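PDB 7D6V: fumarate reductase iron-sulfur subunit from Mycolicibacterium smegmatis, which probably carries electrons from the flavoprotein subunit through three iron–sulfur clusters toward the membrane anchor and its quinone as part of a membrane-bound succinate dehydrogenase. Local coordinates for residues K58-A64 with I146-L150; P91-F95 with N153-R159. All coordinates share one frame; numbering follows the deposited sequence.

Contact 1: K58-A64 with I146-L150. With SF4 (iron/sulfur cluster), chain F; FES (Fe2/s2 (inorganic) cluster), chain E.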
loop_
_atom_site.group_PDB
_atom_site.type_symbol
_atom_site.label_atom_id
_atom_site.label_comp_id
_atom_site.label_asym_id
_atom_site.label_seq_id
_atom_site.Cartn_x
_atom_site.Cartn_y
_atom_site.Cartn_z
ATOM N N LYS B 58 -0.153 -4.385 -0.448
ATOM C CA LYS B 58 -0.344 -3.234 -1.331
ATOM C C LYS B 58 -1.701 -2.558 -1.157
ATOM O O LYS B 58 -1.927 -1.477 -1.705
ATOM C CB LYS B 58 -0.171 -3.644 -2.796
ATOM C CG LYS B 58 1.234 -4.053 -3.166
ATOM C CD LYS B 58 1.334 -4.376 -4.638
ATOM C CE LYS B 58 2.724 -4.855 -4.985
ATOM N NZ LYS B 58 3.719 -3.766 -4.825
ATOM N N CYS B 59 -2.641 -2.932 -0.506
ATOM C CA CYS B 59 -3.821 -2.234 -0.018
ATOM C C CYS B 59 -4.412 -1.765 1.301
ATOM O O CYS B 59 -4.841 -0.612 1.432
ATOM C CB CYS B 59 -5.018 -2.324 -0.975
ATOM S SG CYS B 59 -5.982 -3.852 -0.918
ATOM N N GLY B 60 -4.388 -2.899 2.386
ATOM C CA GLY B 60 -5.044 -2.626 3.644
ATOM C C GLY B 60 -6.449 -3.123 3.888
ATOM O O GLY B 60 -7.067 -2.770 4.894
ATOM N N SER B 61 -6.970 -3.936 2.971
ATOM C CA SER B 61 -8.330 -4.435 3.126
ATOM C C SER B 61 -8.416 -5.549 4.161
ATOM O O SER B 61 -9.375 -5.604 4.937
ATOM C CB SER B 61 -8.862 -4.922 1.781
ATOM O OG SER B 61 -8.736 -3.920 0.794
ATOM N N CYS B 62 -7.453 -6.467 4.107
ATOM C CA CYS B 62 -7.436 -7.654 4.963
ATOM C C CYS B 62 -6.823 -7.532 6.354
ATOM O O CYS B 62 -6.212 -8.482 6.845
ATOM C CB CYS B 62 -6.777 -8.821 4.219
ATOM S SG CYS B 62 -4.969 -8.785 4.225
ATOM N N SER B 63 -6.980 -6.381 6.994
ATOM C CA SER B 63 -6.463 -6.225 8.345
ATOM C C SER B 63 -7.283 -7.049 9.330
ATOM O O SER B 63 -8.514 -6.975 9.344
ATOM C CB SER B 63 -6.479 -4.754 8.749
ATOM O OG SER B 63 -5.718 -3.972 7.851
ATOM N N ALA B 64 -6.600 -7.832 10.158
ATOM C CA ALA B 64 -7.247 -8.593 11.217
ATOM C C ALA B 64 -6.248 -8.752 12.354
ATOM O O ALA B 64 -5.167 -8.161 12.336
ATOM C CB ALA B 64 -7.751 -9.943 10.693
ATOM N N ILE B 146 -0.074 2.214 2.934
ATOM C CA ILE B 146 -1.328 1.619 2.495
ATOM C C ILE B 146 -2.287 1.707 3.673
ATOM O O ILE B 146 -1.978 1.248 4.776
ATOM C CB ILE B 146 -1.133 0.171 2.011
ATOM C CG1 ILE B 146 -0.672 -0.755 3.139
ATOM C CG2 ILE B 146 -0.114 0.124 0.890
ATOM C CD1 ILE B 146 -0.931 -2.210 2.880
ATOM N N GLU B 147 -3.432 2.341 3.468
ATOM C CA GLU B 147 -4.249 2.681 4.623
ATOM C C GLU B 147 -4.903 1.431 5.195
ATOM O O GLU B 147 -6.106 1.209 5.033
ATOM C CB GLU B 147 -5.283 3.737 4.244
ATOM C CG GLU B 147 -4.680 5.119 4.109
ATOM C CD GLU B 147 -5.689 6.161 3.697
ATOM O OE1 GLU B 147 -6.683 5.801 3.036
ATOM O OE2 GLU B 147 -5.489 7.344 4.036
ATOM N N CYS B 148 -4.109 0.634 5.903
ATOM C CA CYS B 148 -4.606 -0.583 6.532
ATOM C C CYS B 148 -5.209 -0.251 7.895
ATOM O O CYS B 148 -6.166 -0.889 8.335
ATOM C CB CYS B 148 -3.482 -1.608 6.686
ATOM S SG CYS B 148 -2.517 -1.435 8.206
ATOM N N PHE B 149 -4.641 0.753 8.556
ATOM C CA PHE B 149 -5.114 1.192 9.866
ATOM C C PHE B 149 -4.765 0.207 10.973
ATOM O O PHE B 149 -5.405 0.203 12.028
ATOM C CB PHE B 149 -6.621 1.464 9.841
ATOM C CG PHE B 149 -7.045 2.391 8.742
ATOM C CD1 PHE B 149 -6.399 3.599 8.551
ATOM C CD2 PHE B 149 -8.077 2.049 7.889
ATOM C CE1 PHE B 149 -6.782 4.452 7.540
ATOM C CE2 PHE B 149 -8.464 2.898 6.878
ATOM C CZ PHE B 149 -7.816 4.102 6.703
ATOM N N LEU B 150 -3.746 -0.626 10.761
ATOM C CA LEU B 150 -3.282 -1.505 11.828
ATOM C C LEU B 150 -2.636 -0.702 12.949
ATOM O O LEU B 150 -2.765 -1.051 14.128
ATOM C CB LEU B 150 -2.306 -2.539 11.270
ATOM C CG LEU B 150 -2.903 -3.661 10.420
ATOM C CD1 LEU B 150 -1.808 -4.479 9.767
ATOM C CD2 LEU B 150 -3.812 -4.544 11.247
HETATM FE FE1 SF4 F . -0.539 2.585 9.849
HETATM FE FE2 SF4 F . 1.795 1.521 8.257
HETATM FE FE3 SF4 F . -0.320 3.195 6.901
HETATM FE FE4 SF4 F . -0.971 0.393 7.818
HETATM S S1 SF4 F . 0.522 1.261 6.563
HETATM S S2 SF4 F . -1.812 2.326 8.155
HETATM S S3 SF4 F . 0.303 0.651 9.512
HETATM S S4 SF4 F . 0.953 3.454 8.594
HETATM FE FE1 FES E . -5.148 -5.927 -0.150
HETATM FE FE2 FES E . -4.162 -7.934 2.021
HETATM S S1 FES E . -5.864 -7.917 0.574
HETATM S S2 FES E . -3.809 -5.762 1.631
#
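Cys148, whose CB lies against Ser63 OG, has its SG held from two directions: by FE4 of the iron–sulfur cluster SF4 at 2.4 Å and by the backbone N-H of Leu150, 2.9 Å from N to SG and fairly straight at 158°. Such an N-H probably steadies the charge of the thiolate. The carbonyl of the same cysteine serves the other segment. Ser63 OG donates to Cys148 O over 3.2 Å, arriving from above the carbonyl plane; with OG opposite its own carbonyl carbon (chi1 -58°) the serine turns its hydroxyl onto the carbonyl from the start of strand 63-65. Beside it, CD2 of Leu150 packs on Ser63 CB.

The contact joins the cysteine loops of two ferredoxin-like domains. Cys59 and Cys62 bind FE1 and FE2 of the 2Fe-2S cluster, completed by Cys54 and Cys74 as in plant-type ferredoxins, while Cys148 belongs to the CxxCxxC pattern of a bacterial-type ferredoxin with Cys145 and Cys151, and Cys213 lines the same pocket. Between them the backbones are in direct contact, Gly60 CA lying 3.6 Å from Cys148 CA, an approach possible because Gly60 puts no side chain in the gap. Ile146 fills the flank: its branches spread along the facing main chain, CG2 at 3.5 Å from Lys58 O and CD1 at 3.6 Å from Gly60 N. Lys44 of succinate dehydrogenase subunit A gives NZ hydrogen bonds to both Cys59 O and Glu147 O, bridging the two loops from outside, and Glu51 of that subunit pairs with Lys58.

Contact 2: P91-F95 with N153-R159; sequences PLRTF and NVCHVVR. With F3S (Fe3-s4 cluster), chain G.
The guanidinium groups of Arg93 and Arg159 stand nearly perpendicular, their planes 87° apart. The aliphatic part of Arg93 meets the Arg159 guanidinium, Arg93 CB lying 3.8 Å from Arg159 NH2, while the like-charged ends stay apart, Arg93 NH1 4.7 Å from Arg159 NH2. At the edge of the Arg159 group, in its plane, sits Asn153 O, which accepts from NH1 at 3.3 Å, although NH1 lies well above the carbonyl plane of Asn153. The side chain, extended from CG to NE, runs from helix 156-159 to the end of helix 150-154. The Phe95 ring is tilted 39° to the Asn153 amide, with CE2 4.2 Å from Asn153 CB.

With CG opposite the backbone N (chi1 180°), that amide extends from the helix between Leu92 and Thr94. OD1 receives Thr94 N at 3.1 Å, head-on to the carbonyl, while Leu92 CD2 rests 3.6 Å from ND2. Thr94 places its methyl CG2 3.7 Å from Arg159 CA. Glu65 OE2 accepts from Asn153 ND2 and Arg93 N and forms a salt bridge with Arg159; Arg93 NH2 bonds the backbone O of Glu23 of the membrane anchor subunit.

The loop of the 2Fe-2S part packs against the segment that carries Cys155 and Val157 of the 3Fe-4S pocket, with Leu92 and Phe95 on Thr103 of strand 102-103, Phe95 also on helix 107-112, and Pro70 of strand 70-72 touching Asn153 and Val154.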
loop_
_atom_site.group_PDB
_atom_site.type_symbol
_atom_site.label_atom_id
_atom_site.label_comp_id
_atom_site.label_asym_id
_atom_site.label_seq_id
_atom_site.Cartn_x
_atom_site.Cartn_y
_atom_site.Cartn_z
ATOM N N PRO B 91 -11.595 -10.118 14.335
ATOM C CA PRO B 91 -11.531 -8.785 13.729
ATOM C C PRO B 91 -10.714 -7.828 14.585
ATOM O O PRO B 91 -10.311 -8.131 15.709
ATOM C CB PRO B 91 -12.997 -8.359 13.662
ATOM C CG PRO B 91 -13.644 -9.117 14.756
ATOM C CD PRO B 91 -12.955 -10.440 14.794
ATOM N N LEU B 92 -10.459 -6.652 14.020
ATOM C CA LEU B 92 -9.794 -5.592 14.763
ATOM C C LEU B 92 -10.631 -5.197 15.972
ATOM O O LEU B 92 -11.847 -5.019 15.870
ATOM C CB LEU B 92 -9.558 -4.385 13.859
ATOM C CG LEU B 92 -8.777 -4.627 12.568
ATOM C CD1 LEU B 92 -8.598 -3.330 11.812
ATOM C CD2 LEU B 92 -7.432 -5.250 12.870
ATOM N N ARG B 93 -9.977 -5.057 17.122
ATOM C CA ARG B 93 -10.665 -4.837 18.384
ATOM C C ARG B 93 -10.759 -3.370 18.778
ATOM O O ARG B 93 -11.243 -3.073 19.870
ATOM C CB ARG B 93 -9.980 -5.626 19.503
ATOM C CG ARG B 93 -10.224 -7.118 19.439
ATOM C CD ARG B 93 -9.546 -7.836 20.586
ATOM N NE ARG B 93 -10.397 -7.902 21.768
ATOM C CZ ARG B 93 -10.008 -8.381 22.942
ATOM N NH1 ARG B 93 -8.777 -8.840 23.094
ATOM N NH2 ARG B 93 -10.848 -8.406 23.964
ATOM N N THR B 94 -10.304 -2.451 17.930
ATOM C CA THR B 94 -10.396 -1.025 18.219
ATOM C C THR B 94 -11.613 -0.367 17.591
ATOM O O THR B 94 -12.104 0.639 18.113
ATOM C CB THR B 94 -9.125 -0.311 17.740
ATOM O OG1 THR B 94 -7.980 -0.970 18.288
ATOM C CG2 THR B 94 -9.108 1.139 18.183
ATOM N N PHE B 95 -12.128 -0.918 16.505
ATOM C CA PHE B 95 -13.221 -0.324 15.763
ATOM C C PHE B 95 -14.498 -1.127 15.951
ATOM O O PHE B 95 -14.453 -2.309 16.307
ATOM C CB PHE B 95 -12.856 -0.241 14.276
ATOM C CG PHE B 95 -11.555 0.460 14.021
ATOM C CD1 PHE B 95 -11.410 1.801 14.321
ATOM C CD2 PHE B 95 -10.470 -0.225 13.509
ATOM C CE1 PHE B 95 -10.214 2.446 14.102
ATOM C CE2 PHE B 95 -9.271 0.417 13.287
ATOM C CZ PHE B 95 -9.144 1.753 13.583
ATOM N N ASN B 153 -5.387 0.614 14.915
ATOM C CA ASN B 153 -5.959 -0.459 15.719
ATOM C C ASN B 153 -5.134 -0.730 16.971
ATOM O O ASN B 153 -5.690 -0.937 18.054
ATOM C CB ASN B 153 -6.079 -1.726 14.876
ATOM C CG ASN B 153 -6.660 -2.884 15.649
ATOM O OD1 ASN B 153 -7.822 -2.860 16.040
ATOM N ND2 ASN B 153 -5.852 -3.907 15.873
ATOM N N VAL B 154 -3.808 -0.739 16.848
ATOM C CA VAL B 154 -2.996 -1.246 17.948
ATOM C C VAL B 154 -2.707 -0.167 18.988
ATOM O O VAL B 154 -2.402 -0.486 20.142
ATOM C CB VAL B 154 -1.695 -1.861 17.402
ATOM C CG1 VAL B 154 -0.783 -0.783 16.889
ATOM C CG2 VAL B 154 -1.002 -2.710 18.460
ATOM N N CYS B 155 -2.731 1.096 18.574
ATOM C CA CYS B 155 -2.449 2.199 19.488
ATOM C C CYS B 155 -3.274 2.050 20.757
ATOM O O CYS B 155 -4.478 1.802 20.687
ATOM C CB CYS B 155 -2.748 3.542 18.818
ATOM S SG CYS B 155 -2.422 4.984 19.859
ATOM N N HIS B 156 -2.642 2.199 21.919
ATOM C CA HIS B 156 -3.397 2.053 23.158
ATOM C C HIS B 156 -4.176 3.304 23.530
ATOM O O HIS B 156 -5.072 3.226 24.374
ATOM C CB HIS B 156 -2.459 1.686 24.307
ATOM C CG HIS B 156 -1.535 2.793 24.708
ATOM N ND1 HIS B 156 -1.596 3.400 25.945
ATOM C CD2 HIS B 156 -0.538 3.411 24.034
ATOM C CE1 HIS B 156 -0.672 4.339 26.014
ATOM N NE2 HIS B 156 -0.017 4.366 24.869
ATOM N N VAL B 157 -3.851 4.452 22.933
ATOM C CA VAL B 157 -4.561 5.685 23.259
ATOM C C VAL B 157 -6.043 5.543 22.942
ATOM O O VAL B 157 -6.904 5.923 23.743
ATOM C CB VAL B 157 -3.934 6.878 22.516
ATOM C CG1 VAL B 157 -4.659 8.162 22.868
ATOM C CG2 VAL B 157 -2.463 6.991 22.844
ATOM N N VAL B 158 -6.361 4.984 21.779
ATOM C CA VAL B 158 -7.745 4.777 21.379
ATOM C C VAL B 158 -8.186 3.325 21.502
ATOM O O VAL B 158 -9.392 3.075 21.648
ATOM C CB VAL B 158 -7.993 5.289 19.946
ATOM C CG1 VAL B 158 -7.995 6.803 19.922
ATOM C CG2 VAL B 158 -6.939 4.747 19.004
ATOM N N ARG B 159 -7.261 2.364 21.451
ATOM C CA ARG B 159 -7.640 0.964 21.604
ATOM C C ARG B 159 -8.202 0.690 22.991
ATOM O O ARG B 159 -9.192 -0.034 23.133
ATOM C CB ARG B 159 -6.441 0.059 21.326
ATOM C CG ARG B 159 -6.701 -1.418 21.551
ATOM C CD ARG B 159 -5.476 -2.241 21.211
ATOM N NE ARG B 159 -5.714 -3.673 21.354
ATOM C CZ ARG B 159 -6.125 -4.462 20.369
ATOM N NH1 ARG B 159 -6.349 -3.958 19.166
ATOM N NH2 ARG B 159 -6.315 -5.754 20.586
HETATM FE FE1 F3S G . 0.534 4.731 18.946
HETATM FE FE3 F3S G . 3.100 4.795 18.150
HETATM FE FE4 F3S G . 2.228 6.777 19.742
HETATM S S1 F3S G . 2.009 3.076 19.055
HETATM S S2 F3S G . 0.657 5.754 21.007
HETATM S S3 F3S G . 1.477 6.335 17.600
HETATM S S4 F3S G . 4.307 5.899 19.730
#

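Contacts 1 and 2 are successive parts of one interface between the 2Fe-2S and dicluster domains, their centres about 14 Å apart. They meet mainly at Leu92, whose CD2 lies 3.7 Å from Ala64 O and 4.0 Å from Leu150 CD2; Phe149 O also touches Phe95 CE2 at 4.1 Å. Contact 1 separates the first two clusters, the nearest irons, FES FE2 and SF4 FE4, being 10.6 Å apart. In contact 2, Cys155 and Val157 belong to the 3Fe-4S pocket, and SF4 FE1 is 9.3 Å from F3S FE3. Both gaps are short enough for electron tunnelling, consistent with relay towards the membrane anchor and quinone. Subunit A borders contact 1, whereas the anchor borders contact 2.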